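Local coordinates for protein DNA polymerase III, beta subunit (Thermotoga maritima, PDB 1VPK) that probably tethers DNA polymerases and other proteins to DNA for processive replication, as a ring-shaped head-to-tail homodimer that encircles the duplex, at residues A[210-213]-A[214-217]; A[235-239]-A[240-244]. All blocks are in the same frame, centred on the assembly; numbering follows the deposited sequence.

Interactions 1 and 2 follow one another along the chain within the central domain, their centres about 11 Å apart. Interaction 1 is two consecutive turns of helix 207-218; interaction 2 is the end of the hairpin formed by strands 233-237 and 241-246, which the chain reaches after strand 224-229. They meet directly, as V216 of the helix packs on L236, T238 and T243 of the hairpin and E212 also touches T243. Strand 241-246 pairs with strand 63-68 of the N-terminal domain, so the helix lies against a sheet that runs continuously from one domain into the next, part of the scaffold of the ring.

Interaction 1: A[210-213]-A[214-217]; sequences MKEV and QNVL
E212 and N215 meet through their polar ends, one turn apart on helix 207-218. N215 ND2 donates to E212 OE1 at 3.2 Å, a moderately bent bond that reaches the carboxylate on its syn side but 34° out of its plane. E212 can offer this oxygen because CG stands anti to the backbone N (chi1 175°) and the chain then bends at chi2, folding the acid toward the following turn. A carboxylate on a flexible chain and an amide suit this buried site, since each has further polar partners: ND2 also donates to the carbonyl of T27, and OE1 takes a weak bond from the backbone N of K31.

Van der Waals packing lies beside this pair. V216 CG2 comes within 3.5 Å of E212 OE2, so a methyl group borders the second carboxylate oxygen. V213 and L217 run side by side, with an apolar contact of 3.9 Å between V213 CG1 and L217 CD1; L217 CG also rests 3.2 Å from V213 O. These branched residues are buried, L217 against T143 and L146 of helix 143-153, V213 and V216 against strand 241-246.

The backbone supplies four i to i+4 hydrogen bonds, from Q214 N to M210 O (2.9 Å) through to L217 N to V213 O (3.0 Å). K211, by contrast, turns its long charged chain to solvent. Such an amphipathic helix, packed on an antiparallel sheet and alongside a second helix, is the arrangement of each domain in this family, whose helices line the central hole through which DNA passes.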
loop_
_atom_site.group_PDB
_atom_site.type_symbol
_atom_site.label_atom_id
_atom_site.label_comp_id
_atom_site.label_asym_id
_atom_site.label_seq_id
_atom_site.Cartn_x
_atom_site.Cartn_y
_atom_site.Cartn_z
ATOM N N MET A 210 -3.460 -18.845 -14.895
ATOM C CA MET A 210 -3.416 -19.261 -13.496
ATOM C C MET A 210 -3.930 -18.275 -12.477
ATOM O O MET A 210 -4.534 -18.684 -11.484
ATOM C CB MET A 210 -1.984 -19.705 -13.154
ATOM C CG MET A 210 -1.612 -21.008 -13.847
ATOM S SD MET A 210 -2.679 -22.392 -13.430
ATOM C CE MET A 210 -2.464 -22.616 -11.647
ATOM N N LYS A 211 -3.731 -16.984 -12.746
ATOM C CA LYS A 211 -4.323 -15.918 -11.961
ATOM C C LYS A 211 -5.859 -15.872 -12.095
ATOM O O LYS A 211 -6.591 -15.529 -11.142
ATOM C CB LYS A 211 -3.681 -14.588 -12.351
ATOM C CG LYS A 211 -2.205 -14.509 -11.857
ATOM C CD LYS A 211 -1.569 -13.145 -12.133
ATOM C CE LYS A 211 -0.003 -13.050 -11.864
ATOM N NZ LYS A 211 0.613 -12.006 -12.824
ATOM N N GLU A 212 -6.359 -16.259 -13.259
ATOM C CA GLU A 212 -7.793 -16.389 -13.411
ATOM C C GLU A 212 -8.249 -17.636 -12.638
ATOM O O GLU A 212 -9.278 -17.596 -11.998
ATOM C CB GLU A 212 -8.220 -16.409 -14.894
ATOM C CG GLU A 212 -9.699 -16.669 -15.115
ATOM C CD GLU A 212 -10.666 -15.729 -14.384
ATOM O OE1 GLU A 212 -10.332 -14.609 -13.920
ATOM O OE2 GLU A 212 -11.844 -16.094 -14.334
ATOM N N VAL A 213 -7.483 -18.718 -12.676
ATOM C CA VAL A 213 -7.836 -19.931 -11.914
ATOM C C VAL A 213 -8.007 -19.564 -10.439
ATOM O O VAL A 213 -9.050 -19.878 -9.827
ATOM C CB VAL A 213 -6.791 -21.065 -12.117
ATOM C CG1 VAL A 213 -6.982 -22.194 -11.127
ATOM C CG2 VAL A 213 -6.921 -21.625 -13.530
ATOM N N GLN A 214 -7.023 -18.826 -9.915
ATOM C CA GLN A 214 -7.010 -18.409 -8.533
ATOM C C GLN A 214 -8.229 -17.518 -8.245
ATOM O O GLN A 214 -8.862 -17.602 -7.182
ATOM C CB GLN A 214 -5.774 -17.584 -8.246
ATOM C CG GLN A 214 -4.551 -18.303 -7.851
ATOM C CD GLN A 214 -3.595 -17.338 -7.152
ATOM O OE1 GLN A 214 -3.171 -16.328 -7.742
ATOM N NE2 GLN A 214 -3.297 -17.612 -5.890
ATOM N N ASN A 215 -8.532 -16.634 -9.185
ATOM C CA ASN A 215 -9.653 -15.704 -9.051
ATOM C C ASN A 215 -10.970 -16.474 -8.931
ATOM O O ASN A 215 -11.839 -16.169 -8.100
ATOM C CB ASN A 215 -9.684 -14.790 -10.283
ATOM C CG ASN A 215 -10.685 -13.698 -10.162
ATOM O OD1 ASN A 215 -10.730 -12.995 -9.155
ATOM N ND2 ASN A 215 -11.489 -13.520 -11.198
ATOM N N VAL A 216 -11.104 -17.481 -9.779
ATOM C CA VAL A 216 -12.274 -18.368 -9.760
ATOM C C VAL A 216 -12.435 -19.063 -8.377
ATOM O O VAL A 216 -13.499 -18.961 -7.710
ATOM C CB VAL A 216 -12.172 -19.434 -10.898
ATOM C CG1 VAL A 216 -13.233 -20.499 -10.743
ATOM C CG2 VAL A 216 -12.361 -18.768 -12.216
ATOM N N LEU A 217 -11.351 -19.667 -7.937
ATOM C CA LEU A 217 -11.323 -20.432 -6.680
ATOM C C LEU A 217 -11.583 -19.542 -5.477
ATOM O O LEU A 217 -12.292 -19.945 -4.542
ATOM C CB LEU A 217 -9.987 -21.152 -6.531
ATOM C CG LEU A 217 -9.612 -22.164 -7.606
ATOM C CD1 LEU A 217 -8.194 -22.640 -7.442
ATOM C CD2 LEU A 217 -10.566 -23.364 -7.647
#

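Interaction 2: A[235-239]-A[240-244]; sequences SLSTN and DVETV
Strands 235-237 and 241-244 run antiparallel, their N-to-C directions 163° apart, and pair L236 with T243 through two backbone bonds: L236 N to T243 O (2.7 Å) and T243 N to L236 O (3.0 Å). Either side of this hydrogen-bonded pair lie the non-hydrogen-bonded pairs S235-V244 and S237-E242. Beyond them T238 N donates to V241 O at 3.0 Å, closing a two-residue reversal in which N239 and D240 take backbone angles near those of a type I turn. T238 suits its corner because its hydroxyl, set between the backbone N and the carbonyl carbon (chi1 72°), accepts weak bonds from D240 N, as in an ST turn, and from V241 N.

This is a tight beta hairpin within the antiparallel sheet that joins the N-terminal and central domains: strand 224-229 flanks one arm and strand 63-68 the other.

On the S237 side of the sheet, S237 OG donates to E242 OE1 at 2.6 Å, arriving from above the carboxylate plane. The glutamate chain bends at chi2 (-76°) to lay its acid across the small serine. On the opposite face T243 OG1 donates to a water at 2.9 Å, and that water in turn donates to L236 O and V241 O, bridging both strands. L236 and T243 are turned to the side where helix 207-218 lies, whereas S235 OG is held by the backbone N of A133.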
loop_
_atom_site.group_PDB
_atom_site.type_symbol
_atom_site.label_atom_id
_atom_site.label_comp_id
_atom_site.label_asym_id
_atom_site.label_seq_id
_atom_site.Cartn_x
_atom_site.Cartn_y
_atom_site.Cartn_z
ATOM N N SER A 235 -10.512 -26.864 -19.370
ATOM C CA SER A 235 -11.667 -26.220 -18.794
ATOM C C SER A 235 -11.606 -26.438 -17.303
ATOM O O SER A 235 -11.338 -27.550 -16.850
ATOM C CB SER A 235 -12.977 -26.806 -19.336
ATOM O OG SER A 235 -13.232 -26.386 -20.682
ATOM N N LEU A 236 -11.863 -25.374 -16.560
ATOM C CA LEU A 236 -12.090 -25.401 -15.141
ATOM C C LEU A 236 -13.511 -24.874 -14.940
ATOM O O LEU A 236 -13.800 -23.717 -15.275
ATOM C CB LEU A 236 -11.093 -24.486 -14.452
ATOM C CG LEU A 236 -10.949 -24.604 -12.941
ATOM C CD1 LEU A 236 -9.636 -25.324 -12.620
ATOM C CD2 LEU A 236 -10.936 -23.245 -12.309
ATOM N N SER A 237 -14.387 -25.725 -14.420
ATOM C CA SER A 237 -15.826 -25.459 -14.374
ATOM C C SER A 237 -16.339 -25.509 -12.939
ATOM O O SER A 237 -15.981 -26.429 -12.165
ATOM C CB SER A 237 -16.581 -26.564 -15.139
ATOM O OG SER A 237 -16.287 -26.520 -16.524
ATOM N N THR A 238 -17.191 -24.542 -12.608
ATOM C CA THR A 238 -18.091 -24.628 -11.471
ATOM C C THR A 238 -19.519 -24.742 -12.036
ATOM O O THR A 238 -19.714 -24.880 -13.243
ATOM C CB THR A 238 -17.982 -23.396 -10.540
ATOM O OG1 THR A 238 -18.576 -22.248 -11.167
ATOM C CG2 THR A 238 -16.518 -23.088 -10.214
ATOM N N ASN A 239 -20.499 -24.742 -11.134
ATOM C CA ASN A 239 -21.927 -24.707 -11.436
ATOM C C ASN A 239 -22.289 -23.676 -12.526
ATOM O O ASN A 239 -22.948 -24.019 -13.517
ATOM C CB ASN A 239 -22.622 -24.316 -10.113
ATOM C CG ASN A 239 -24.092 -24.577 -10.102
ATOM O OD1 ASN A 239 -24.556 -25.663 -10.478
ATOM N ND2 ASN A 239 -24.852 -23.599 -9.594
ATOM N N ASP A 240 -21.781 -22.452 -12.354
ATOM C CA ASP A 240 -22.248 -21.236 -13.056
ATOM C C ASP A 240 -21.190 -20.611 -13.971
ATOM O O ASP A 240 -21.507 -19.668 -14.696
ATOM C CB ASP A 240 -22.540 -20.137 -12.030
ATOM C CG ASP A 240 -23.791 -20.316 -11.288
ATOM O OD1 ASP A 240 -24.644 -21.161 -11.652
ATOM O OD2 ASP A 240 -23.923 -19.575 -10.287
ATOM N N VAL A 241 -19.952 -21.104 -13.900
ATOM C CA VAL A 241 -18.790 -20.478 -14.513
ATOM C C VAL A 241 -17.946 -21.498 -15.264
ATOM O O VAL A 241 -17.420 -22.455 -14.685
ATOM C CB VAL A 241 -17.919 -19.677 -13.475
ATOM C CG1 VAL A 241 -16.830 -18.856 -14.189
ATOM C CG2 VAL A 241 -18.784 -18.728 -12.697
ATOM N N GLU A 242 -17.828 -21.289 -16.579
ATOM C CA GLU A 242 -16.906 -22.069 -17.413
ATOM C C GLU A 242 -15.697 -21.237 -17.748
ATOM O O GLU A 242 -15.804 -20.156 -18.359
ATOM C CB GLU A 242 -17.566 -22.502 -18.703
ATOM C CG GLU A 242 -18.661 -23.531 -18.497
ATOM C CD GLU A 242 -18.124 -24.948 -18.220
ATOM O OE1 GLU A 242 -17.021 -25.319 -18.724
ATOM O OE2 GLU A 242 -18.837 -25.692 -17.507
ATOM N N THR A 243 -14.532 -21.748 -17.353
ATOM C CA THR A 243 -13.270 -21.139 -17.706
ATOM C C THR A 243 -12.505 -22.114 -18.587
ATOM O O THR A 243 -12.360 -23.261 -18.217
ATOM C CB THR A 243 -12.464 -20.790 -16.437
ATOM O OG1 THR A 243 -13.211 -19.844 -15.652
ATOM C CG2 THR A 243 -11.126 -20.186 -16.775
ATOM N N VAL A 244 -11.995 -21.634 -19.725
ATOM C CA VAL A 244 -11.262 -22.460 -20.664
ATOM C C VAL A 244 -9.977 -21.758 -20.995
ATOM O O VAL A 244 -9.942 -20.538 -21.211
ATOM C CB VAL A 244 -12.066 -22.830 -21.947
ATOM C CG1 VAL A 244 -12.346 -21.576 -22.823
ATOM C CG2 VAL A 244 -11.320 -23.863 -22.756
HETATM O O HOH W 1 -15.057 -24.375 -19.821
HETATM O O HOH W 2 -14.688 -21.657 -13.911
HETATM O O HOH W 3 -20.436 -24.785 -15.586
#